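Local coordinates for protein dTDP-4-dehydrorhamnose reductase (Sulfolobus tokodaii, PDB 2GGS) that binds NADPH on a Rossmann fold and probably catalyses the NADPH-dependent reduction of dTDP-4-dehydrorhamnose, at residues D145-R150 with G203-A208; Y101-S106 with E195-R200; Y163-L168 with E223-P228. All coordinates share one frame; numbering follows the deposited sequence.

Contact 1: residues D145-R150 with G203-A208; sequences DSLIIR and GIIHVA
Leu147 to Arg150 run parallel to Gly203 to His206 with 4.7 Å between the strand axes, and five backbone hydrogen bonds join them, from Gly203 N on Ser146 O to Val207 N on Arg150 O. On one face, Ile205 CG2 packs 3.8 Å from Ile149 CG1 and 3.9 Å from Leu147 CD1, while Val207 CG2 meets Ile149 CG2. With Ile205 CG1 anti to the backbone N (chi1 -171°), CG2 is the branch turned to these neighbours. Gly203 has a phi of 99°, at which a side chain would jam against the preceding carbonyl O. The pairing adds edge strand 203-206 to the seven-stranded parallel Rossmann sheet, and helices 186-199 and 253-258 pack on this aliphatic face, where beta-branched residues suit an extended chain. The other face mixes Ile148 and Ile204 with polar Arg150 and His206. Arg150 NH1 donates to His206 NE2 at 3.0 Å, the bond lying near both group planes although these are 61° apart. Ile204 CG2 lies over one guanidinium face, 3.8 Å from Arg150 NH1. Arg150 NE forms a salt bridge with Glu138, and NH1 also bonds Glu120 O, which fixes the buried guanidinium. A leucine here would probably leave the Glu138 carboxylate without its counter-charge and His206 NE2 without its donor. Where the pairing begins, a water probably bridges Gly203 O and Ser146 OG, which also bonds Ala141 O.

Contact 2: residues Y101-S106 with E195-R200; sequences YIVHIS and ELLELR. With NDP (NADPH dihydro-nicotinamide-adenine-dinucleotide phosphate), chain C.
Tyr101 and Val103, on the fifth strand of a Rossmann sheet, lie under the C-terminal turn of helix 186-199, where they meet Leu197 and Arg200. Strand and helix run nearly antiparallel, their short axes at 150° and 10.7 Å apart, as expected of a helix layered on a parallel sheet. Leu197 CD2 is the methyl group that reaches the strand, 3.7 Å from Val103 CG2 and 4.0 Å from Tyr101 CE2. A leucine suits this place because its side chain is long enough to carry one methyl group, CD2, from the helix to both the valine and the ring. The Tyr101 ring is sandwiched: Val103 CG2 lies over one face near the rim, and Arg200 CG over the opposite face. Arg200 then runs past the ring in the reverse direction, bringing NH1 to 3.4 Å from Tyr101 CD2 with the guanidinium tilted 33° from the ring plane. A bend at chi2 (-136°) helps turn the exposed arginine back along the ring instead of out from the helix. Its backbone ends the helix in a Schellman motif, with positive phi and Arg200 N bonded to Leu197 O at 3.0 Å. Tyr101 OH bonds Lys201 O just beyond, which ties the ring to the chain leaving the helix. At the other end of the strand lies the NADPH pocket: Ile105 CG2 is 3.4 Å from NDP O4D and Ser106 O is 3.1 Å from NDP C6N, while Lys134, itself bonded to the cofactor, reaches Ile105 O. Strand 101-107 is flanked by strands 60-63 and 147-151; Leu197 also touches Ile62, and on the far face of the sheet Ile102 and His104 pack against helix 77-97.

Contact 3: residues Y163-L168 with E223-P228; sequences YVYKTL and EKFNLP
Tyr165 holds CG opposite its backbone N (chi1 -178°), and Phe225 holds CG opposite its carbonyl carbon (chi1 -54°); these torsions bring the two rings together between helix 160-169 and the turn that follows helix 214-224. They meet as a T-shaped pair, the edge of Tyr165 directed at the face of Phe225, with centroids 5.5 Å apart and planes at 87°. The closest ring carbons are Tyr165 CD1 and Phe225 CD2, 3.8 Å apart. Beside the Tyr165 ring, Leu227 brings CD1 against the helix, 3.8 Å from Leu168 CB and 3.6 Å from Tyr165 O. This buried leucine suits its place because a single methyl group can touch a ring, a neighbouring side chain and the helix backbone together. Pro228 closes the edge of the contact, its CD resting 3.2 Å from Leu168 O. The two carbonyl oxygens, Leu168 O and Pro228 O, approach to 3.1 Å with no proton between them. Val164, Tyr165 and Leu168 also pack on helix 214-224, joining the two helices well away from the cofactor; Val164 lies about 13 Å from it, side chain to bound NADPH. No hydrogen bond or ion pair spans the two segments, so the match depends on shape, on dispersion, and on the weakly positive ring hydrogens of Tyr165 facing the pi cloud of Phe225.

From the N terminus the six segments come in the order 101-106, 145-150, 163-168, 195-200, 203-208, 223-228, so every pair of contacts crosses and none nests. Contact 2 closes the longest loop, with 88 residues between its segments; contact 1 closes one of 52 and contact 3 one of 54. Contacts 1 and 2 adjoin in the Rossmann sheet, where strands 101-107 and 147-151 are neighbours: Ile149 O lies 2.7 Å from Ser106 N, a probable hydrogen bond, and helix 186-199 leads directly into strand 203-206. Contact 3 stands apart on the opposite side of the chain's centre, its own centre about 33 Å from that of contact 1, and ties together helices 160-169 and 214-224.

Contact 1: residues D145-R150 with G203-A208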
loop_
_atom_site.group_PDB
_atom_site.type_symbol
_atom_site.label_atom_id
_atom_site.label_comp_id
_atom_site.label_asym_id
_atom_site.label_seq_id
_atom_site.Cartn_x
_atom_site.Cartn_y
_atom_site.Cartn_z
ATOM N N ASP A 145 -12.904 15.843 -5.222
ATOM C CA ASP A 145 -12.766 14.970 -6.385
ATOM C C ASP A 145 -11.544 14.019 -6.393
ATOM O O ASP A 145 -11.152 13.529 -7.445
ATOM C CB ASP A 145 -12.799 15.804 -7.676
ATOM C CG ASP A 145 -11.671 16.846 -7.755
ATOM O OD1 ASP A 145 -10.833 16.978 -6.813
ATOM O OD2 ASP A 145 -11.667 17.575 -8.770
ATOM N N SER A 146 -10.956 13.738 -5.240
ATOM C CA SER A 146 -9.858 12.736 -5.169
ATOM C C SER A 146 -10.406 11.450 -4.546
ATOM O O SER A 146 -11.468 11.473 -3.932
ATOM C CB SER A 146 -8.691 13.218 -4.315
ATOM O OG SER A 146 -9.037 13.180 -2.954
ATOM N N LEU A 147 -9.650 10.369 -4.681
ATOM C CA LEU A 147 -10.003 9.071 -4.076
ATOM C C LEU A 147 -8.818 8.610 -3.212
ATOM O O LEU A 147 -7.686 8.586 -3.701
ATOM C CB LEU A 147 -10.217 8.024 -5.175
ATOM C CG LEU A 147 -10.634 6.643 -4.684
ATOM C CD1 LEU A 147 -11.979 6.733 -3.918
ATOM C CD2 LEU A 147 -10.686 5.680 -5.868
ATOM N N ILE A 148 -9.108 8.239 -1.961
ATOM C CA ILE A 148 -8.123 7.634 -1.045
ATOM C C ILE A 148 -8.519 6.159 -0.978
ATOM O O ILE A 148 -9.671 5.820 -0.652
ATOM C CB ILE A 148 -8.147 8.244 0.374
ATOM C CG1 ILE A 148 -7.564 9.671 0.362
ATOM C CG2 ILE A 148 -7.388 7.347 1.374
ATOM C CD1 ILE A 148 -8.005 10.509 1.548
ATOM N N ILE A 149 -7.559 5.294 -1.292
ATOM C CA ILE A 149 -7.773 3.848 -1.189
ATOM C C ILE A 149 -6.953 3.333 -0.020
ATOM O O ILE A 149 -5.728 3.374 -0.084
ATOM C CB ILE A 149 -7.351 3.117 -2.484
ATOM C CG1 ILE A 149 -8.106 3.616 -3.731
ATOM C CG2 ILE A 149 -7.547 1.610 -2.296
ATOM C CD1 ILE A 149 -7.691 2.887 -5.005
ATOM N N ARG A 150 -7.611 2.858 1.051
ATOM C CA ARG A 150 -6.838 2.283 2.164
ATOM C C ARG A 150 -6.704 0.783 1.909
ATOM O O ARG A 150 -7.660 0.113 1.541
ATOM C CB ARG A 150 -7.511 2.485 3.503
ATOM C CG ARG A 150 -7.763 3.948 3.870
ATOM C CD ARG A 150 -7.931 4.091 5.397
ATOM N NE ARG A 150 -8.199 5.464 5.829
ATOM C CZ ARG A 150 -9.395 5.896 6.244
ATOM N NH1 ARG A 150 -10.456 5.070 6.268
ATOM N NH2 ARG A 150 -9.538 7.156 6.627
ATOM N N GLY A 203 -13.778 10.113 -2.793
ATOM C CA GLY A 203 -13.992 9.869 -1.363
ATOM C C GLY A 203 -12.933 8.952 -0.767
ATOM O O GLY A 203 -11.751 9.078 -1.097
ATOM N N ILE A 204 -13.348 8.050 0.116
ATOM C CA ILE A 204 -12.430 7.051 0.680
ATOM C C ILE A 204 -13.002 5.664 0.372
ATOM O O ILE A 204 -14.219 5.496 0.343
ATOM C CB ILE A 204 -12.275 7.219 2.201
ATOM C CG1 ILE A 204 -11.861 8.656 2.527
ATOM C CG2 ILE A 204 -11.248 6.213 2.758
ATOM C CD1 ILE A 204 -11.824 8.968 3.986
ATOM N N ILE A 205 -12.143 4.694 0.076
ATOM C CA ILE A 205 -12.611 3.316 -0.187
ATOM C C ILE A 205 -11.578 2.347 0.363
ATOM O O ILE A 205 -10.384 2.593 0.220
ATOM C CB ILE A 205 -12.954 3.043 -1.684
ATOM C CG1 ILE A 205 -13.648 1.679 -1.908
ATOM C CG2 ILE A 205 -11.690 3.099 -2.571
ATOM C CD1 ILE A 205 -14.152 1.507 -3.359
ATOM N N HIS A 206 -12.046 1.301 1.034
ATOM C CA HIS A 206 -11.158 0.234 1.528
ATOM C C HIS A 206 -11.083 -0.884 0.530
ATOM O O HIS A 206 -12.123 -1.439 0.125
ATOM C CB HIS A 206 -11.639 -0.328 2.868
ATOM C CG HIS A 206 -11.456 0.620 4.007
ATOM N ND1 HIS A 206 -11.862 0.336 5.288
ATOM C CD2 HIS A 206 -10.913 1.867 4.047
ATOM C CE1 HIS A 206 -11.565 1.362 6.076
ATOM N NE2 HIS A 206 -10.950 2.283 5.352
ATOM N N VAL A 207 -9.872 -1.253 0.128
ATOM C CA VAL A 207 -9.685 -2.394 -0.774
ATOM C C VAL A 207 -8.561 -3.272 -0.174
ATOM O O VAL A 207 -7.384 -2.969 -0.335
ATOM C CB VAL A 207 -9.334 -1.975 -2.238
ATOM C CG1 VAL A 207 -9.238 -3.188 -3.128
ATOM C CG2 VAL A 207 -10.349 -0.979 -2.821
ATOM N N ALA A 208 -8.928 -4.350 0.529
ATOM C CA ALA A 208 -7.947 -5.258 1.127
ATOM C C ALA A 208 -8.488 -6.689 1.216
ATOM O O ALA A 208 -9.581 -6.967 0.701
ATOM C CB ALA A 208 -7.518 -4.761 2.503
HETATM O O HOH W 1 -10.890 12.064 -1.024
#

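Contact 2: residues Y101-S106 with E195-R200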
loop_
_atom_site.group_PDB
_atom_site.type_symbol
_atom_site.label_atom_id
_atom_site.label_comp_id
_atom_site.label_asym_id
_atom_site.label_seq_id
_atom_site.Cartn_x
_atom_site.Cartn_y
_atom_site.Cartn_z
ATOM N N TYR A 101 -7.198 13.658 -12.051
ATOM C CA TYR A 101 -7.917 12.805 -11.122
ATOM C C TYR A 101 -6.843 12.172 -10.215
ATOM O O TYR A 101 -5.986 11.460 -10.694
ATOM C CB TYR A 101 -8.717 11.751 -11.886
ATOM C CG TYR A 101 -9.367 10.651 -11.074
ATOM C CD1 TYR A 101 -10.064 10.929 -9.904
ATOM C CD2 TYR A 101 -9.354 9.337 -11.536
ATOM C CE1 TYR A 101 -10.676 9.917 -9.175
ATOM C CE2 TYR A 101 -9.970 8.319 -10.805
ATOM C CZ TYR A 101 -10.637 8.624 -9.648
ATOM O OH TYR A 101 -11.248 7.643 -8.909
ATOM N N ILE A 102 -6.921 12.452 -8.919
ATOM C CA ILE A 102 -5.885 12.014 -7.980
ATOM C C ILE A 102 -6.360 10.786 -7.191
ATOM O O ILE A 102 -7.428 10.818 -6.565
ATOM C CB ILE A 102 -5.541 13.133 -7.023
ATOM C CG1 ILE A 102 -4.917 14.307 -7.814
ATOM C CG2 ILE A 102 -4.599 12.614 -5.893
ATOM C CD1 ILE A 102 -4.236 15.292 -6.978
ATOM N N VAL A 103 -5.582 9.707 -7.248
ATOM C CA VAL A 103 -5.881 8.472 -6.489
ATOM C C VAL A 103 -4.723 8.222 -5.537
ATOM O O VAL A 103 -3.584 7.991 -5.992
ATOM C CB VAL A 103 -6.053 7.223 -7.431
ATOM C CG1 VAL A 103 -6.320 5.948 -6.590
ATOM C CG2 VAL A 103 -7.159 7.476 -8.460
ATOM N N HIS A 104 -4.981 8.289 -4.232
ATOM C CA HIS A 104 -3.898 8.235 -3.273
ATOM C C HIS A 104 -4.018 6.912 -2.493
ATOM O O HIS A 104 -5.104 6.555 -2.043
ATOM C CB HIS A 104 -3.988 9.417 -2.287
ATOM C CG HIS A 104 -3.066 9.257 -1.127
ATOM N ND1 HIS A 104 -1.692 9.305 -1.281
ATOM C CD2 HIS A 104 -3.292 8.965 0.179
ATOM C CE1 HIS A 104 -1.118 9.051 -0.123
ATOM N NE2 HIS A 104 -2.062 8.864 0.789
ATOM N N ILE A 105 -2.901 6.217 -2.310
ATOM C CA ILE A 105 -2.953 4.922 -1.623
ATOM C C ILE A 105 -2.588 5.090 -0.158
ATOM O O ILE A 105 -1.592 5.735 0.185
ATOM C CB ILE A 105 -2.031 3.876 -2.307
ATOM C CG1 ILE A 105 -2.283 3.797 -3.836
ATOM C CG2 ILE A 105 -2.208 2.497 -1.595
ATOM C CD1 ILE A 105 -3.730 3.494 -4.259
ATOM N N SER A 106 -3.410 4.525 0.735
ATOM C CA SER A 106 -3.166 4.639 2.152
ATOM C C SER A 106 -3.168 3.263 2.842
ATOM O O SER A 106 -3.067 2.221 2.179
ATOM C CB SER A 106 -4.141 5.635 2.802
ATOM O OG SER A 106 -3.776 5.963 4.148
ATOM N N GLU A 195 -10.078 -1.191 -12.028
ATOM C CA GLU A 195 -11.561 -1.104 -12.114
ATOM C C GLU A 195 -12.079 0.215 -11.563
ATOM O O GLU A 195 -13.005 0.847 -12.112
ATOM C CB GLU A 195 -12.211 -2.233 -11.320
ATOM C CG GLU A 195 -12.650 -3.408 -12.127
ATOM C CD GLU A 195 -13.533 -4.324 -11.327
ATOM O OE1 GLU A 195 -14.759 -4.053 -11.251
ATOM O OE2 GLU A 195 -12.993 -5.300 -10.766
ATOM N N LEU A 196 -11.507 0.627 -10.444
ATOM C CA LEU A 196 -11.912 1.855 -9.779
ATOM C C LEU A 196 -11.695 3.076 -10.662
ATOM O O LEU A 196 -12.519 3.987 -10.685
ATOM C CB LEU A 196 -11.166 2.018 -8.449
ATOM C CG LEU A 196 -11.746 1.185 -7.311
ATOM C CD1 LEU A 196 -10.853 1.220 -6.052
ATOM C CD2 LEU A 196 -13.166 1.636 -6.998
ATOM N N LEU A 197 -10.560 3.084 -11.366
ATOM C CA LEU A 197 -10.179 4.175 -12.267
ATOM C C LEU A 197 -11.238 4.488 -13.287
ATOM O O LEU A 197 -11.633 5.655 -13.427
ATOM C CB LEU A 197 -8.898 3.820 -13.024
ATOM C CG LEU A 197 -7.624 3.869 -12.193
ATOM C CD1 LEU A 197 -6.426 4.042 -13.107
ATOM C CD2 LEU A 197 -7.693 5.001 -11.191
ATOM N N GLU A 198 -11.640 3.447 -14.021
ATOM C CA GLU A 198 -12.660 3.556 -15.049
ATOM C C GLU A 198 -13.870 4.248 -14.461
ATOM O O GLU A 198 -14.474 5.071 -15.128
ATOM C CB GLU A 198 -13.058 2.175 -15.671
ATOM C CG GLU A 198 -12.432 0.899 -15.051
ATOM C CD GLU A 198 -13.407 -0.326 -14.919
ATOM O OE1 GLU A 198 -13.149 -1.383 -15.576
ATOM O OE2 GLU A 198 -14.400 -0.252 -14.132
ATOM N N LEU A 199 -14.193 3.923 -13.202
ATOM C CA LEU A 199 -15.383 4.429 -12.505
ATOM C C LEU A 199 -15.291 5.866 -11.996
ATOM O O LEU A 199 -16.318 6.458 -11.664
ATOM C CB LEU A 199 -15.766 3.500 -11.347
ATOM C CG LEU A 199 -16.160 2.068 -11.719
ATOM C CD1 LEU A 199 -16.314 1.218 -10.490
ATOM C CD2 LEU A 199 -17.431 2.019 -12.579
ATOM N N ARG A 200 -14.084 6.425 -11.917
ATOM C CA ARG A 200 -13.885 7.785 -11.374
ATOM C C ARG A 200 -14.524 7.994 -9.991
ATOM O O ARG A 200 -15.027 9.064 -9.667
ATOM C CB ARG A 200 -14.299 8.893 -12.373
ATOM C CG ARG A 200 -13.237 9.180 -13.401
ATOM C CD ARG A 200 -13.027 10.684 -13.639
ATOM N NE ARG A 200 -11.899 10.989 -14.546
ATOM C CZ ARG A 200 -10.946 10.129 -14.931
ATOM N NH1 ARG A 200 -10.931 8.870 -14.503
ATOM N NH2 ARG A 200 -9.989 10.526 -15.758
HETATM P PA NDP C . 7.092 -0.394 -1.759
HETATM O O1A NDP C . 7.929 -0.242 -0.558
HETATM O O2A NDP C . 7.303 -1.670 -2.484
HETATM O O5B NDP C . 7.304 0.793 -2.780
HETATM C C5B NDP C . 7.559 2.107 -2.318
HETATM C C4B NDP C . 7.657 2.955 -3.560
HETATM O O4B NDP C . 7.766 4.317 -3.137
HETATM C C3B NDP C . 8.841 2.598 -4.444
HETATM O O3B NDP C . 8.429 2.653 -5.783
HETATM C C2B NDP C . 9.808 3.749 -4.137
HETATM O O2B NDP C . 10.601 3.974 -5.263
HETATM C C1B NDP C . 8.810 4.878 -3.918
HETATM N N9A NDP C . 9.420 5.990 -3.182
HETATM C C8A NDP C . 9.798 6.004 -1.874
HETATM N N7A NDP C . 10.345 7.223 -1.599
HETATM C C5A NDP C . 10.307 7.952 -2.728
HETATM C C6A NDP C . 10.738 9.249 -3.031
HETATM N N6A NDP C . 11.419 9.981 -2.105
HETATM N N1A NDP C . 10.565 9.674 -4.320
HETATM C C2A NDP C . 9.976 8.904 -5.316
HETATM N N3A NDP C . 9.572 7.627 -5.011
HETATM C C4A NDP C . 9.747 7.178 -3.746
HETATM O O3 NDP C . 5.590 -0.150 -1.197
HETATM P PN NDP C . 4.243 -0.938 -1.640
HETATM O O1N NDP C . 4.109 -1.119 -3.068
HETATM O O2N NDP C . 4.231 -2.092 -0.713
HETATM O O5D NDP C . 3.156 0.094 -1.081
HETATM C C5D NDP C . 2.372 0.870 -1.982
HETATM C C4D NDP C . 1.457 1.834 -1.237
HETATM O O4D NDP C . 0.598 1.079 -0.415
HETATM C C3D NDP C . 2.180 2.815 -0.318
HETATM O O3D NDP C . 1.386 3.971 -0.354
HETATM C C2D NDP C . 2.094 2.171 1.044
HETATM O O2D NDP C . 2.201 3.148 2.065
HETATM C C1D NDP C . 0.683 1.541 0.935
HETATM N N1N NDP C . 0.539 0.424 1.876
HETATM C C2N NDP C . 1.524 -0.526 1.895
HETATM C C3N NDP C . 1.381 -1.708 2.607
HETATM C C7N NDP C . 2.493 -2.707 2.584
HETATM O O7N NDP C . 2.451 -3.789 3.485
HETATM N N7N NDP C . 3.504 -2.554 1.732
HETATM C C4N NDP C . 0.120 -1.980 3.407
HETATM C C5N NDP C . -0.896 -0.863 3.356
HETATM C C6N NDP C . -0.638 0.274 2.581
HETATM P P2B NDP C . 12.177 3.460 -5.346
HETATM O O1X NDP C . 12.430 3.505 -6.799
HETATM O O2X NDP C . 12.276 2.097 -4.749
HETATM O O3X NDP C . 13.089 4.421 -4.541
#

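Contact 3: residues Y163-L168 with E223-P228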
loop_
_atom_site.group_PDB
_atom_site.type_symbol
_atom_site.label_atom_id
_atom_site.label_comp_id
_atom_site.label_asym_id
_atom_site.label_seq_id
_atom_site.Cartn_x
_atom_site.Cartn_y
_atom_site.Cartn_z
ATOM N N TYR A 163 8.655 -13.092 3.764
ATOM C CA TYR A 163 9.495 -13.315 4.935
ATOM C C TYR A 163 9.256 -14.736 5.475
ATOM O O TYR A 163 10.211 -15.457 5.758
ATOM C CB TYR A 163 9.224 -12.280 6.019
ATOM C CG TYR A 163 9.608 -12.727 7.402
ATOM C CD1 TYR A 163 10.956 -12.732 7.829
ATOM C CD2 TYR A 163 8.634 -13.149 8.291
ATOM C CE1 TYR A 163 11.298 -13.159 9.121
ATOM C CE2 TYR A 163 8.956 -13.569 9.567
ATOM C CZ TYR A 163 10.290 -13.576 9.982
ATOM O OH TYR A 163 10.546 -14.012 11.276
ATOM N N VAL A 164 7.991 -15.143 5.573
ATOM C CA VAL A 164 7.664 -16.514 6.033
ATOM C C VAL A 164 8.272 -17.579 5.119
ATOM O O VAL A 164 8.925 -18.528 5.594
ATOM C CB VAL A 164 6.129 -16.771 6.121
ATOM C CG1 VAL A 164 5.864 -18.213 6.519
ATOM C CG2 VAL A 164 5.473 -15.861 7.152
ATOM N N TYR A 165 8.041 -17.443 3.812
ATOM C CA TYR A 165 8.482 -18.451 2.823
ATOM C C TYR A 165 9.995 -18.611 2.882
ATOM O O TYR A 165 10.499 -19.742 2.987
ATOM C CB TYR A 165 8.036 -18.096 1.388
ATOM C CG TYR A 165 8.431 -19.125 0.325
ATOM C CD1 TYR A 165 7.635 -20.243 0.059
ATOM C CD2 TYR A 165 9.599 -18.975 -0.402
ATOM C CE1 TYR A 165 8.010 -21.192 -0.917
ATOM C CE2 TYR A 165 9.983 -19.895 -1.369
ATOM C CZ TYR A 165 9.195 -21.002 -1.624
ATOM O OH TYR A 165 9.606 -21.899 -2.585
ATOM N N LYS A 166 10.710 -17.485 2.824
ATOM C CA LYS A 166 12.189 -17.496 2.802
ATOM C C LYS A 166 12.766 -18.000 4.118
ATOM O O LYS A 166 13.689 -18.810 4.109
ATOM C CB LYS A 166 12.776 -16.112 2.444
ATOM C CG LYS A 166 12.058 -15.418 1.283
ATOM C CD LYS A 166 12.936 -14.472 0.464
ATOM C CE LYS A 166 13.069 -14.977 -0.978
ATOM N NZ LYS A 166 13.446 -13.886 -1.943
ATOM N N THR A 167 12.213 -17.550 5.242
ATOM C CA THR A 167 12.685 -17.959 6.567
ATOM C C THR A 167 12.485 -19.469 6.807
ATOM O O THR A 167 13.442 -20.167 7.204
ATOM C CB THR A 167 12.006 -17.122 7.670
ATOM O OG1 THR A 167 12.330 -15.744 7.468
ATOM C CG2 THR A 167 12.449 -17.529 9.067
ATOM N N LEU A 168 11.264 -19.962 6.554
ATOM C CA LEU A 168 10.932 -21.375 6.817
ATOM C C LEU A 168 11.670 -22.327 5.904
ATOM O O LEU A 168 12.033 -23.414 6.338
ATOM C CB LEU A 168 9.419 -21.656 6.723
ATOM C CG LEU A 168 8.496 -20.955 7.729
ATOM C CD1 LEU A 168 7.029 -21.404 7.532
ATOM C CD2 LEU A 168 8.939 -21.168 9.177
ATOM N N GLU A 223 2.298 -25.106 5.444
ATOM C CA GLU A 223 1.505 -26.258 4.968
ATOM C C GLU A 223 1.519 -26.304 3.447
ATOM O O GLU A 223 1.723 -27.376 2.847
ATOM C CB GLU A 223 0.048 -26.169 5.483
ATOM C CG GLU A 223 -0.948 -27.294 4.968
ATOM C CD GLU A 223 -2.466 -26.998 5.191
ATOM O OE1 GLU A 223 -3.246 -27.963 5.236
ATOM O OE2 GLU A 223 -2.916 -25.813 5.311
ATOM N N LYS A 224 1.326 -25.142 2.818
ATOM C CA LYS A 224 1.205 -25.079 1.352
ATOM C C LYS A 224 2.412 -25.703 0.646
ATOM O O LYS A 224 2.261 -26.394 -0.367
ATOM C CB LYS A 224 0.978 -23.639 0.874
ATOM C CG LYS A 224 0.499 -23.536 -0.586
ATOM C CD LYS A 224 -0.326 -22.274 -0.832
ATOM C CE LYS A 224 -0.932 -22.255 -2.241
ATOM N NZ LYS A 224 -0.056 -21.532 -3.205
ATOM N N PHE A 225 3.594 -25.462 1.198
ATOM C CA PHE A 225 4.857 -25.806 0.523
ATOM C C PHE A 225 5.730 -26.771 1.308
ATOM O O PHE A 225 6.937 -26.907 1.025
ATOM C CB PHE A 225 5.623 -24.514 0.200
ATOM C CG PHE A 225 4.810 -23.528 -0.584
ATOM C CD1 PHE A 225 4.421 -23.824 -1.886
ATOM C CD2 PHE A 225 4.411 -22.306 -0.024
ATOM C CE1 PHE A 225 3.653 -22.939 -2.631
ATOM C CE2 PHE A 225 3.643 -21.399 -0.766
ATOM C CZ PHE A 225 3.261 -21.733 -2.087
ATOM N N ASN A 226 5.113 -27.452 2.275
ATOM C CA ASN A 226 5.790 -28.400 3.183
ATOM C C ASN A 226 7.116 -27.890 3.683
ATOM O O ASN A 226 8.104 -28.635 3.729
ATOM C CB ASN A 226 5.986 -29.784 2.537
ATOM C CG ASN A 226 4.783 -30.232 1.744
ATOM O OD1 ASN A 226 3.751 -30.621 2.300
ATOM N ND2 ASN A 226 4.913 -30.185 0.435
ATOM N N LEU A 227 7.142 -26.608 4.042
ATOM C CA LEU A 227 8.376 -25.970 4.448
ATOM C C LEU A 227 8.768 -26.474 5.818
ATOM O O LEU A 227 7.899 -26.790 6.634
ATOM C CB LEU A 227 8.207 -24.439 4.458
ATOM C CG LEU A 227 8.024 -23.727 3.115
ATOM C CD1 LEU A 227 7.883 -22.211 3.307
ATOM C CD2 LEU A 227 9.173 -24.006 2.116
ATOM N N PRO A 228 10.088 -26.559 6.082
ATOM C CA PRO A 228 10.531 -26.936 7.420
ATOM C C PRO A 228 10.473 -25.691 8.283
ATOM O O PRO A 228 9.741 -24.754 7.947
ATOM C CB PRO A 228 11.986 -27.397 7.201
ATOM C CG PRO A 228 12.462 -26.629 5.965
ATOM C CD PRO A 228 11.205 -26.318 5.144
#